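Local coordinates for proto-oncogene tyrosine-protein kinase receptor Ret (Danio rerio, PDB 7AMK) that acts as a receptor tyrosine kinase whose calcium-binding, cadherin-like extracellular domains probably take part in recognising GDNF together with its co-receptor GFR alpha 1, at residues P138-N143 with L187-Q192; Y168-G173 with F178-S183; L126-F131 with F155-I160; E197-H202 with G308-T313. The protein carries 4 engineered substitutions. One frame throughout, in Å; residues are numbered along the deposited sequence.

In the fold
From the N terminus, contact 3 opens first, with helix 126-130, and closes when the chain reaches helix 155-160. Before that happens contact 1 has begun at 138-143, so the two loops cross; contact 1 closes only at 187-192. Contact 2 is a short loop from 168-173 to 178-183, nested wholly inside contact 1. All three shape the cadherin domain: contacts 1 and 2 join its two sheets and share neighbouring strands 178-181 and 186-189, while Tyr168 of contact 2 reaches Cys130 of contact 3. Contact 4 follows in series, starting at 197-202 and closing a long loop at 308-313, where it ties this domain to the next cadherin-like domain.

Contact 1 of 4, residues P138-N143 with L187-Q192; sequences PHITEN and LVVTAQ. With CA (calcium ion), chain L; CA (calcium ion), chain M.
Ile140 and Val189 face each other with their CA atoms 9.0 Å apart, and the two chains then converge until Asn143 CA and Gln192 CA are 5.0 Å apart, the runs 140-143 and 189-192 heading 31° apart. No backbone bond joins them, because strand 139-141 is the edge of one sheet and strand 186-189 lies in the other. The gap is filled by branched side chains: Ile140 CD1 meets Val189 CG2 at 3.8 Å, the two groups crossing obliquely. Ile140 carries CG1 between its backbone N and carbonyl carbon (chi1 53°) and then extends, which sends CD1 across; Met28 and Leu149 pack around the same spot. Further along, the amide of Gln192 lies against the backbone of Asn143, its CD 3.8 Å from Asn143 C. The amide of Asn143 goes elsewhere, ND2 donating to Glu229 and Asp231. Beside it the Glu142 carboxylate bridges two calcium ions, one oxygen to each: OE1 of Glu142 binds the first at 2.3 Å and OE2 of Glu142 the second at 2.4 Å. Asp194, Glu196 and Asp231 also bind the first ion, which takes two waters as well; Glu196, Asp228, Glu229, Asp231 and Asp265 belong to the site of the second. Calcium held by an acidic cluster where successive beta-sandwich domains join is characteristic of cadherin repeats.

Contact 2 of 4, residues Y168-G173 with F178-S183; sequences YGVVAG and FAVDDS. With PEG (di(hydroxyethyl)ether), chain X.
Val170 and Val180 fill the slot between two edge strands of a cadherin beta sandwich, 168-170 from one sheet and 178-181 from the other. The strands run nearly antiparallel, with axes 5.3 Å apart, yet they are not paired by backbone bonds. Van der Waals contact of methyls against the facing backbone does the work. Val180 straddles that backbone: CG1, placed opposite its own N (chi1 168°), rests 3.5 Å from Tyr168 O, while Val180 CG2 lies 3.7 Å from Gly169 CA. Val170 answers with CG2, set 3.7 Å from Ala179 CA. Reducing Val180 to an alanine would probably open a gap beside Tyr168 O and Gly169 CA and weaken the seam between the sheets. Both aromatic rings turn into the fold instead: Tyr168 OH bonds to Cys130 O, and Phe178 meets Tyr201 edge-to-face. The polar contacts involve a di(hydroxyethyl)ether, probably from the crystallisation liquor, whose O1 accepts from Val180 N at 3.1 Å and, weakly, from Val170 N. At Asp181 the chain bends in an Asx turn, where Asp181 OD1, met nearly head-on, accepts from Ser183 N at 2.6 Å with an N-H...O angle of 132°.

Contact 3 of 4, residues L126-F131 with F155-I160; sequences LSTLCF and FTHMSI
Leu129 and His157 lie side by side, their side chains pointing opposite ways, where the short helix 126-130 meets the weakly bonded helical turn 155-160. Leu129 has CG opposite its backbone N (chi1 169°), and the next torsion, chi2 63°, swings CD1 onto the other helix. There CD1 of Leu129 sits a tight 3.4 Å from His157 CB and 3.6 Å from His157 O, so one methyl covers both the root of the histidine and its carbonyl. The same methyl, Leu129 CD1, reaches Met158 CG at 4.4 Å; the methionine itself is poorly ordered. The imidazole of His157, its CG set opposite the carbonyl carbon, lies alongside the turn formed by Thr128 and Leu129. The carbonyl oxygen of Thr128 sits over one ring face, and Thr128 CG2 comes to 4.0 Å from His157 NE2. The helix axes approach to 9.4 Å, and their N-to-C directions are 129° apart. In the cadherin fold here, helix 155-160 belongs to the crossover from strand 147-151 of one sheet to strand 165-170 of the other, and helix 126-130 lies just ahead of the first strand. Each has a second attachment. The disulfide from Cys130 to Cys207 ties helix 126-130 to strand 200-210, and Phe155 and Thr156 pack on strand 21-24 of the preceding cadherin-like domain. Thr128 O is also gripped by Arg154 NH1, the donor standing immediately before helix 155-160.

Contact 4 of 4, residues E197-H202 with G308-T313; sequences EKEVYH and GNVRGT
Glu199 and Arg311 meet at the surface in a salt bridge between two successive cadherin-like domains. NH1 of Arg311 donates to Glu199 OE1 at 2.9 Å with an N-H...O angle of 147°. The carboxylate oxygen uses its syn lone pair and lies at the guanidinium edge, 6° out of the plane; the two flat groups are turned 32° against each other. Arg311 gets there by bending midway, and the extended Glu199 chain crosses it at about a right angle, leaving Glu199 OE2 3.6 Å from Arg311 CD. Other partners share these groups. Arg311 NH2 forms a second salt bridge with Glu302, and its NE is hydrogen-bonded too. Arg195 NH1 donates to the carbonyl oxygen of Arg311 and makes a long, weak ion pair with Glu199 OE2. Beside them Val310 CG1 approaches Glu199 OE2 at 4.4 Å, and Gln368 of the second subunit packs on Arg311. A leucine in place of Glu199 would probably leave Arg311 NH1 without its charged mate and remove one of the polar ties between the domains. Bonded to Glu199 across the boundary and Glu302 on its own side, Arg311 probably balances both charges and helps fix the domains' relative setting.

Contact 1 of 4, residues P138-N143 with L187-Q192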
loop_
_atom_site.group_PDB
_atom_site.type_symbol
_atom_site.label_atom_id
_atom_site.label_comp_id
_atom_site.label_asym_id
_atom_site.label_seq_id
_atom_site.Cartn_x
_atom_site.Cartn_y
_atom_site.Cartn_z
ATOM N N PRO A 138 29.732 -33.499 8.170
ATOM C CA PRO A 138 29.238 -34.028 6.895
ATOM C C PRO A 138 27.802 -33.574 6.649
ATOM O O PRO A 138 27.143 -32.973 7.503
ATOM C CB PRO A 138 29.365 -35.552 7.069
ATOM C CG PRO A 138 29.378 -35.776 8.543
ATOM C CD PRO A 138 29.977 -34.548 9.169
ATOM N N HIS A 139 27.338 -33.814 5.432
ATOM C CA HIS A 139 25.957 -33.520 5.103
ATOM C C HIS A 139 25.438 -34.663 4.272
ATOM O O HIS A 139 26.192 -35.254 3.502
ATOM C CB HIS A 139 25.800 -32.199 4.336
ATOM C CG HIS A 139 26.611 -32.132 3.076
ATOM N ND1 HIS A 139 26.208 -32.720 1.894
ATOM C CD2 HIS A 139 27.810 -31.552 2.816
ATOM C CE1 HIS A 139 27.120 -32.502 0.960
ATOM N NE2 HIS A 139 28.103 -31.799 1.494
ATOM N N ILE A 140 24.169 -35.000 4.464
ATOM C CA ILE A 140 23.479 -35.915 3.574
ATOM C C ILE A 140 22.144 -35.272 3.214
ATOM O O ILE A 140 21.679 -34.342 3.873
ATOM C CB ILE A 140 23.273 -37.296 4.214
ATOM C CG1 ILE A 140 22.595 -37.116 5.570
ATOM C CG2 ILE A 140 24.581 -37.975 4.463
ATOM C CD1 ILE A 140 22.219 -38.409 6.229
ATOM N N THR A 141 21.521 -35.788 2.170
ATOM C CA THR A 141 20.200 -35.320 1.793
ATOM C C THR A 141 19.157 -36.280 2.347
ATOM O O THR A 141 19.411 -37.476 2.488
ATOM C CB THR A 141 20.068 -35.190 0.275
ATOM O OG1 THR A 141 21.082 -34.305 -0.199
ATOM C CG2 THR A 141 18.680 -34.610 -0.120
ATOM N N GLU A 142 17.993 -35.733 2.694
ATOM C CA GLU A 142 16.893 -36.554 3.187
ATOM C C GLU A 142 16.470 -37.569 2.113
ATOM O O GLU A 142 16.815 -37.449 0.933
ATOM C CB GLU A 142 15.727 -35.647 3.605
ATOM C CG GLU A 142 15.130 -34.860 2.455
ATOM C CD GLU A 142 13.785 -34.234 2.768
ATOM O OE1 GLU A 142 13.120 -34.624 3.753
ATOM O OE2 GLU A 142 13.403 -33.331 2.004
ATOM N N ASN A 143 15.756 -38.609 2.548
ATOM C CA ASN A 143 15.131 -39.602 1.640
ATOM C C ASN A 143 16.151 -40.316 0.750
ATOM O O ASN A 143 15.898 -40.563 -0.432
ATOM C CB ASN A 143 14.057 -38.969 0.752
ATOM C CG ASN A 143 13.006 -38.228 1.536
ATOM O OD1 ASN A 143 12.681 -38.592 2.660
ATOM N ND2 ASN A 143 12.470 -37.166 0.943
ATOM N N LEU A 187 31.961 -44.285 10.023
ATOM C CA LEU A 187 30.657 -43.791 10.449
ATOM C C LEU A 187 29.667 -43.995 9.312
ATOM O O LEU A 187 29.956 -43.650 8.166
ATOM C CB LEU A 187 30.759 -42.322 10.816
ATOM C CG LEU A 187 29.495 -41.586 11.233
ATOM C CD1 LEU A 187 28.955 -42.101 12.596
ATOM C CD2 LEU A 187 29.819 -40.100 11.268
ATOM N N VAL A 188 28.513 -44.592 9.602
ATOM C CA VAL A 188 27.525 -44.886 8.568
ATOM C C VAL A 188 26.165 -44.296 8.957
ATOM O O VAL A 188 25.834 -44.180 10.136
ATOM C CB VAL A 188 27.383 -46.385 8.343
ATOM C CG1 VAL A 188 28.745 -47.059 8.153
ATOM C CG2 VAL A 188 26.605 -46.989 9.502
ATOM N N VAL A 189 25.360 -43.932 7.954
ATOM C CA VAL A 189 23.965 -43.585 8.196
ATOM C C VAL A 189 23.136 -44.831 7.949
ATOM O O VAL A 189 23.270 -45.482 6.905
ATOM C CB VAL A 189 23.512 -42.397 7.324
ATOM C CG1 VAL A 189 23.577 -42.713 5.825
ATOM C CG2 VAL A 189 22.095 -41.942 7.735
ATOM N N THR A 190 22.308 -45.197 8.932
ATOM C CA THR A 190 21.665 -46.500 8.934
ATOM C C THR A 190 20.253 -46.476 8.347
ATOM O O THR A 190 19.712 -47.543 8.048
ATOM C CB THR A 190 21.637 -47.059 10.368
ATOM O OG1 THR A 190 21.060 -46.098 11.257
ATOM C CG2 THR A 190 23.040 -47.389 10.855
ATOM N N ALA A 191 19.660 -45.302 8.135
ATOM C CA ALA A 191 18.314 -45.206 7.587
ATOM C C ALA A 191 18.164 -43.924 6.769
ATOM O O ALA A 191 18.999 -43.017 6.830
ATOM C CB ALA A 191 17.270 -45.243 8.705
ATOM N N GLN A 192 17.089 -43.865 5.980
ATOM C CA GLN A 192 16.689 -42.601 5.379
ATOM C C GLN A 192 16.211 -41.664 6.477
ATOM O O GLN A 192 15.582 -42.091 7.454
ATOM C CB GLN A 192 15.581 -42.798 4.337
ATOM C CG GLN A 192 15.936 -43.711 3.149
ATOM C CD GLN A 192 14.915 -43.630 2.015
ATOM O OE1 GLN A 192 13.799 -43.145 2.201
ATOM N NE2 GLN A 192 15.304 -44.098 0.831
HETATM CA CA CA L . 10.893 -34.945 4.084
HETATM CA CA CA M . 11.659 -31.712 2.013
HETATM O O HOH W 1 8.574 -35.118 4.327
HETATM O O HOH W 2 11.315 -37.233 4.028
#

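Contact 2 of 4, residues Y168-G173 with F178-S183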
loop_
_atom_site.group_PDB
_atom_site.type_symbol
_atom_site.label_atom_id
_atom_site.label_comp_id
_atom_site.label_asym_id
_atom_site.label_seq_id
_atom_site.Cartn_x
_atom_site.Cartn_y
_atom_site.Cartn_z
ATOM N N TYR A 168 36.077 -47.288 17.147
ATOM C CA TYR A 168 35.206 -46.123 17.256
ATOM C C TYR A 168 33.770 -46.570 17.495
ATOM O O TYR A 168 33.384 -47.678 17.118
ATOM C CB TYR A 168 35.261 -45.254 15.985
ATOM C CG TYR A 168 36.584 -44.599 15.770
ATOM C CD1 TYR A 168 37.604 -45.256 15.092
ATOM C CD2 TYR A 168 36.847 -43.321 16.267
ATOM C CE1 TYR A 168 38.838 -44.658 14.892
ATOM C CE2 TYR A 168 38.057 -42.736 16.097
ATOM C CZ TYR A 168 39.063 -43.410 15.409
ATOM O OH TYR A 168 40.287 -42.805 15.227
ATOM N N GLY A 169 32.985 -45.710 18.148
ATOM C CA GLY A 169 31.558 -45.940 18.280
ATOM C C GLY A 169 30.760 -44.653 18.288
ATOM O O GLY A 169 31.276 -43.587 18.632
ATOM N N VAL A 170 29.499 -44.745 17.888
ATOM C CA VAL A 170 28.554 -43.654 18.107
ATOM C C VAL A 170 27.952 -43.818 19.490
ATOM O O VAL A 170 27.358 -44.859 19.798
ATOM C CB VAL A 170 27.442 -43.609 17.050
ATOM C CG1 VAL A 170 26.412 -42.550 17.455
ATOM C CG2 VAL A 170 27.997 -43.243 15.708
ATOM N N VAL A 171 28.096 -42.786 20.314
ATOM C CA VAL A 171 27.488 -42.772 21.637
ATOM C C VAL A 171 26.023 -42.394 21.466
ATOM O O VAL A 171 25.704 -41.254 21.102
ATOM C CB VAL A 171 28.206 -41.808 22.580
ATOM C CG1 VAL A 171 27.276 -41.360 23.651
ATOM C CG2 VAL A 171 29.402 -42.502 23.202
ATOM N N ALA A 172 25.126 -43.360 21.714
ATOM C CA ALA A 172 23.696 -43.191 21.461
ATOM C C ALA A 172 22.988 -42.974 22.791
ATOM O O ALA A 172 22.679 -43.937 23.497
ATOM C CB ALA A 172 23.125 -44.395 20.721
ATOM N N GLY A 173 22.746 -41.711 23.139
ATOM C CA GLY A 173 21.846 -41.423 24.239
ATOM C C GLY A 173 20.440 -41.801 23.827
ATOM O O GLY A 173 19.861 -42.771 24.330
ATOM N N PHE A 178 22.652 -43.386 13.090
ATOM C CA PHE A 178 24.075 -43.379 12.790
ATOM C C PHE A 178 24.772 -44.388 13.695
ATOM O O PHE A 178 24.411 -44.530 14.865
ATOM C CB PHE A 178 24.673 -41.981 12.981
ATOM C CG PHE A 178 24.036 -40.917 12.112
ATOM C CD1 PHE A 178 22.920 -40.209 12.548
ATOM C CD2 PHE A 178 24.540 -40.635 10.863
ATOM C CE1 PHE A 178 22.324 -39.228 11.732
ATOM C CE2 PHE A 178 23.961 -39.654 10.070
ATOM C CZ PHE A 178 22.853 -38.958 10.493
ATOM N N ALA A 179 25.751 -45.104 13.145
ATOM C CA ALA A 179 26.507 -46.099 13.892
ATOM C C ALA A 179 27.901 -46.186 13.270
ATOM O O ALA A 179 28.168 -45.594 12.223
ATOM C CB ALA A 179 25.791 -47.458 13.877
ATOM N N VAL A 180 28.799 -46.924 13.909
ATOM C CA VAL A 180 30.093 -47.235 13.319
ATOM C C VAL A 180 30.067 -48.684 12.836
ATOM O O VAL A 180 29.553 -49.574 13.529
ATOM C CB VAL A 180 31.251 -47.002 14.310
ATOM C CG1 VAL A 180 32.543 -47.625 13.743
ATOM C CG2 VAL A 180 31.451 -45.533 14.580
ATOM N N ASP A 181 30.612 -48.916 11.643
ATOM C CA ASP A 181 30.864 -50.267 11.152
ATOM C C ASP A 181 32.188 -50.751 11.744
ATOM O O ASP A 181 33.261 -50.260 11.374
ATOM C CB ASP A 181 30.882 -50.271 9.627
ATOM C CG ASP A 181 31.315 -51.623 9.040
ATOM O OD1 ASP A 181 31.928 -52.434 9.764
ATOM O OD2 ASP A 181 31.057 -51.867 7.839
ATOM N N ASP A 182 32.120 -51.716 12.664
ATOM C CA ASP A 182 33.337 -52.148 13.347
ATOM C C ASP A 182 34.366 -52.680 12.366
ATOM O O ASP A 182 35.574 -52.536 12.594
ATOM C CB ASP A 182 33.020 -53.215 14.397
ATOM N N SER A 183 33.905 -53.267 11.259
ATOM C CA SER A 183 34.807 -53.924 10.320
ATOM C C SER A 183 35.600 -52.933 9.484
ATOM O O SER A 183 36.735 -53.225 9.098
ATOM C CB SER A 183 34.022 -54.847 9.397
ATOM O OG SER A 183 34.745 -55.017 8.197
HETATM C C1 PEG X . 27.105 -47.317 17.825
HETATM O O1 PEG X . 28.096 -47.581 16.819
HETATM C C2 PEG X . 25.697 -47.656 17.322
HETATM O O2 PEG X . 24.769 -46.671 17.794
HETATM C C3 PEG X . 23.820 -46.270 16.793
HETATM C C4 PEG X . 22.350 -46.393 17.234
HETATM O O4 PEG X . 21.931 -45.403 18.193
#

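Contact 3 of 4, residues L126-F131 with F155-I160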
loop_
_atom_site.group_PDB
_atom_site.type_symbol
_atom_site.label_atom_id
_atom_site.label_comp_id
_atom_site.label_asym_id
_atom_site.label_seq_id
_atom_site.Cartn_x
_atom_site.Cartn_y
_atom_site.Cartn_z
ATOM N N LEU A 126 46.777 -38.641 22.355
ATOM C CA LEU A 126 45.726 -39.589 22.008
ATOM C C LEU A 126 44.618 -38.910 21.232
ATOM O O LEU A 126 44.092 -39.478 20.270
ATOM C CB LEU A 126 45.151 -40.262 23.263
ATOM C CG LEU A 126 46.071 -41.328 23.881
ATOM C CD1 LEU A 126 45.367 -42.145 24.963
ATOM C CD2 LEU A 126 46.674 -42.253 22.815
ATOM N N SER A 127 44.266 -37.682 21.623
ATOM C CA SER A 127 43.196 -36.984 20.923
ATOM C C SER A 127 43.533 -36.780 19.449
ATOM O O SER A 127 42.676 -36.977 18.583
ATOM C CB SER A 127 42.896 -35.650 21.610
ATOM O OG SER A 127 44.040 -34.836 21.649
ATOM N N THR A 128 44.792 -36.421 19.145
ATOM C CA THR A 128 45.209 -36.261 17.754
ATOM C C THR A 128 45.198 -37.596 17.024
ATOM O O THR A 128 44.801 -37.663 15.857
ATOM C CB THR A 128 46.618 -35.649 17.674
ATOM O OG1 THR A 128 46.707 -34.488 18.507
ATOM C CG2 THR A 128 46.946 -35.257 16.231
ATOM N N LEU A 129 45.677 -38.662 17.679
ATOM C CA LEU A 129 45.656 -39.981 17.056
ATOM C C LEU A 129 44.242 -40.380 16.658
ATOM O O LEU A 129 44.026 -40.980 15.595
ATOM C CB LEU A 129 46.246 -41.019 18.010
ATOM C CG LEU A 129 46.059 -42.490 17.601
ATOM C CD1 LEU A 129 46.773 -42.833 16.273
ATOM C CD2 LEU A 129 46.522 -43.425 18.709
ATOM N N CYS A 130 43.273 -40.045 17.504
ATOM C CA CYS A 130 41.873 -40.401 17.365
ATOM C C CYS A 130 41.127 -39.551 16.333
ATOM O O CYS A 130 40.392 -40.090 15.498
ATOM C CB CYS A 130 41.211 -40.274 18.739
ATOM S SG CYS A 130 41.494 -41.746 19.759
ATOM N N PHE A 131 41.279 -38.227 16.394
ATOM C CA PHE A 131 40.407 -37.329 15.650
ATOM C C PHE A 131 41.203 -36.205 15.013
ATOM O O PHE A 131 42.084 -35.624 15.655
ATOM C CB PHE A 131 39.327 -36.701 16.538
ATOM C CG PHE A 131 38.379 -37.685 17.149
ATOM C CD1 PHE A 131 37.360 -38.262 16.395
ATOM C CD2 PHE A 131 38.462 -37.991 18.496
ATOM C CE1 PHE A 131 36.471 -39.150 16.982
ATOM C CE2 PHE A 131 37.560 -38.879 19.085
ATOM C CZ PHE A 131 36.572 -39.464 18.319
ATOM N N PHE A 155 44.567 -42.748 9.100
ATOM C CA PHE A 155 45.511 -43.680 8.479
ATOM C C PHE A 155 46.963 -43.334 8.796
ATOM O O PHE A 155 47.757 -44.222 9.125
ATOM C CB PHE A 155 45.284 -43.714 6.968
ATOM C CG PHE A 155 44.010 -44.434 6.558
ATOM C CD1 PHE A 155 43.339 -45.238 7.457
ATOM C CD2 PHE A 155 43.514 -44.326 5.268
ATOM C CE1 PHE A 155 42.175 -45.902 7.081
ATOM C CE2 PHE A 155 42.373 -44.995 4.880
ATOM C CZ PHE A 155 41.696 -45.778 5.787
ATOM N N THR A 156 47.329 -42.051 8.728
ATOM C CA THR A 156 48.731 -41.673 8.920
ATOM C C THR A 156 49.207 -41.967 10.344
ATOM O O THR A 156 50.349 -42.401 10.555
ATOM C CB THR A 156 48.924 -40.191 8.572
ATOM O OG1 THR A 156 47.950 -39.400 9.266
ATOM C CG2 THR A 156 48.754 -39.971 7.058
ATOM N N HIS A 157 48.341 -41.764 11.330
ATOM C CA HIS A 157 48.760 -41.884 12.718
ATOM C C HIS A 157 48.777 -43.322 13.219
ATOM O O HIS A 157 49.562 -43.653 14.115
ATOM C CB HIS A 157 47.862 -41.020 13.585
ATOM C CG HIS A 157 48.057 -39.557 13.348
ATOM N ND1 HIS A 157 47.576 -38.914 12.226
ATOM C CD2 HIS A 157 48.728 -38.621 14.060
ATOM C CE1 HIS A 157 47.911 -37.637 12.277
ATOM N NE2 HIS A 157 48.610 -37.434 13.382
ATOM N N MET A 158 47.946 -44.197 12.660
ATOM C CA MET A 158 48.014 -45.590 13.081
ATOM C C MET A 158 49.299 -46.261 12.604
ATOM O O MET A 158 49.693 -47.291 13.163
ATOM C CB MET A 158 46.763 -46.341 12.605
ATOM C CG MET A 158 45.467 -45.816 13.272
ATOM S SD MET A 158 43.890 -46.442 12.628
ATOM C CE MET A 158 43.920 -48.155 13.153
ATOM N N SER A 159 49.974 -45.687 11.602
ATOM C CA SER A 159 51.313 -46.141 11.225
ATOM C C SER A 159 52.395 -45.606 12.164
ATOM O O SER A 159 53.445 -46.241 12.334
ATOM C CB SER A 159 51.631 -45.712 9.792
ATOM O OG SER A 159 53.034 -45.798 9.552
ATOM N N ILE A 160 52.173 -44.432 12.753
ATOM C CA ILE A 160 53.055 -43.922 13.794
ATOM C C ILE A 160 52.898 -44.723 15.083
ATOM O O ILE A 160 53.866 -44.902 15.830
ATOM C CB ILE A 160 52.749 -42.438 14.035
ATOM C CG1 ILE A 160 52.859 -41.638 12.735
ATOM C CG2 ILE A 160 53.622 -41.884 15.152
ATOM C CD1 ILE A 160 52.736 -40.152 12.949
#

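Contact 4 of 4, residues E197-H202 with G308-T313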
loop_
_atom_site.group_PDB
_atom_site.type_symbol
_atom_site.label_atom_id
_atom_site.label_comp_id
_atom_site.label_asym_id
_atom_site.label_seq_id
_atom_site.Cartn_x
_atom_site.Cartn_y
_atom_site.Cartn_z
ATOM N N GLU A 197 11.630 -33.561 9.824
ATOM C CA GLU A 197 11.629 -33.929 11.230
ATOM C C GLU A 197 12.832 -33.339 11.941
ATOM O O GLU A 197 12.691 -32.818 13.055
ATOM C CB GLU A 197 11.621 -35.450 11.399
ATOM N N LYS A 198 14.004 -33.380 11.301
ATOM C CA LYS A 198 15.226 -32.908 11.932
ATOM C C LYS A 198 16.225 -32.500 10.853
ATOM O O LYS A 198 16.477 -33.276 9.927
ATOM C CB LYS A 198 15.801 -34.013 12.831
ATOM C CG LYS A 198 16.403 -33.477 14.136
ATOM C CD LYS A 198 17.093 -34.587 14.929
ATOM C CE LYS A 198 17.590 -34.062 16.269
ATOM N NZ LYS A 198 18.359 -35.090 17.017
ATOM N N GLU A 199 16.782 -31.287 10.969
ATOM C CA GLU A 199 17.706 -30.731 9.984
ATOM C C GLU A 199 19.170 -30.875 10.379
ATOM O O GLU A 199 20.034 -30.610 9.542
ATOM C CB GLU A 199 17.429 -29.228 9.739
ATOM C CG GLU A 199 15.936 -28.840 9.528
ATOM C CD GLU A 199 15.761 -27.396 9.065
ATOM O OE1 GLU A 199 16.574 -26.931 8.226
ATOM O OE2 GLU A 199 14.810 -26.725 9.546
ATOM N N VAL A 200 19.462 -31.249 11.624
ATOM C CA VAL A 200 20.827 -31.373 12.140
ATOM C C VAL A 200 20.848 -32.511 13.150
ATOM O O VAL A 200 20.079 -32.500 14.116
ATOM C CB VAL A 200 21.321 -30.088 12.838
ATOM C CG1 VAL A 200 22.720 -30.325 13.408
ATOM C CG2 VAL A 200 21.328 -28.866 11.919
ATOM N N TYR A 201 21.717 -33.485 12.956
ATOM C CA TYR A 201 21.899 -34.512 13.968
ATOM C C TYR A 201 23.185 -34.239 14.736
ATOM O O TYR A 201 24.254 -34.108 14.140
ATOM C CB TYR A 201 21.922 -35.899 13.350
ATOM C CG TYR A 201 20.563 -36.442 12.999
ATOM C CD1 TYR A 201 19.967 -36.152 11.778
ATOM C CD2 TYR A 201 19.883 -37.261 13.890
ATOM C CE1 TYR A 201 18.744 -36.629 11.472
ATOM C CE2 TYR A 201 18.670 -37.766 13.587
ATOM C CZ TYR A 201 18.092 -37.455 12.375
ATOM O OH TYR A 201 16.867 -38.007 12.072
ATOM N N HIS A 202 23.067 -34.142 16.051
ATOM C CA HIS A 202 24.217 -34.002 16.928
ATOM C C HIS A 202 24.720 -35.382 17.314
ATOM O O HIS A 202 23.945 -36.236 17.760
ATOM C CB HIS A 202 23.861 -33.205 18.180
ATOM C CG HIS A 202 23.522 -31.773 17.905
ATOM N ND1 HIS A 202 24.479 -30.825 17.598
ATOM C CD2 HIS A 202 22.328 -31.128 17.871
ATOM C CE1 HIS A 202 23.890 -29.656 17.399
ATOM N NE2 HIS A 202 22.587 -29.813 17.561
ATOM N N GLY A 308 5.317 -25.298 12.848
ATOM C CA GLY A 308 5.815 -26.019 13.997
ATOM C C GLY A 308 7.303 -25.836 14.192
ATOM O O GLY A 308 7.994 -26.787 14.578
ATOM N N ASN A 309 7.822 -24.635 13.905
ATOM C CA ASN A 309 9.234 -24.296 14.120
ATOM C C ASN A 309 10.141 -25.147 13.232
ATOM O O ASN A 309 11.206 -25.605 13.653
ATOM C CB ASN A 309 9.621 -24.430 15.597
ATOM C CG ASN A 309 10.773 -23.521 15.989
ATOM N N VAL A 310 9.698 -25.375 11.997
ATOM C CA VAL A 310 10.478 -26.047 10.966
ATOM C C VAL A 310 10.447 -25.179 9.718
ATOM O O VAL A 310 9.370 -24.779 9.263
ATOM C CB VAL A 310 9.939 -27.451 10.637
ATOM C CG1 VAL A 310 10.612 -27.978 9.375
ATOM C CG2 VAL A 310 10.154 -28.394 11.816
ATOM N N ARG A 311 11.626 -24.900 9.168
ATOM C CA ARG A 311 11.730 -24.008 8.022
ATOM C C ARG A 311 10.937 -24.553 6.843
ATOM O O ARG A 311 11.122 -25.697 6.426
ATOM C CB ARG A 311 13.191 -23.824 7.624
ATOM C CG ARG A 311 14.048 -23.158 8.713
ATOM C CD ARG A 311 15.536 -23.353 8.442
ATOM N NE ARG A 311 15.898 -22.812 7.140
ATOM C CZ ARG A 311 16.455 -23.515 6.163
ATOM N NH1 ARG A 311 16.820 -24.773 6.336
ATOM N NH2 ARG A 311 16.649 -22.938 4.980
ATOM N N GLY A 312 10.044 -23.725 6.320
ATOM C CA GLY A 312 9.405 -23.977 5.045
ATOM C C GLY A 312 9.251 -22.678 4.274
ATOM O O GLY A 312 9.953 -21.692 4.556
ATOM N N THR A 313 8.329 -22.664 3.311
ATOM C CA THR A 313 8.121 -21.529 2.421
ATOM C C THR A 313 6.663 -21.093 2.474
ATOM O O THR A 313 5.745 -21.926 2.438
ATOM C CB THR A 313 8.521 -21.889 0.969
ATOM O OG1 THR A 313 9.843 -22.454 0.968
ATOM C CG2 THR A 313 8.494 -20.661 0.049
#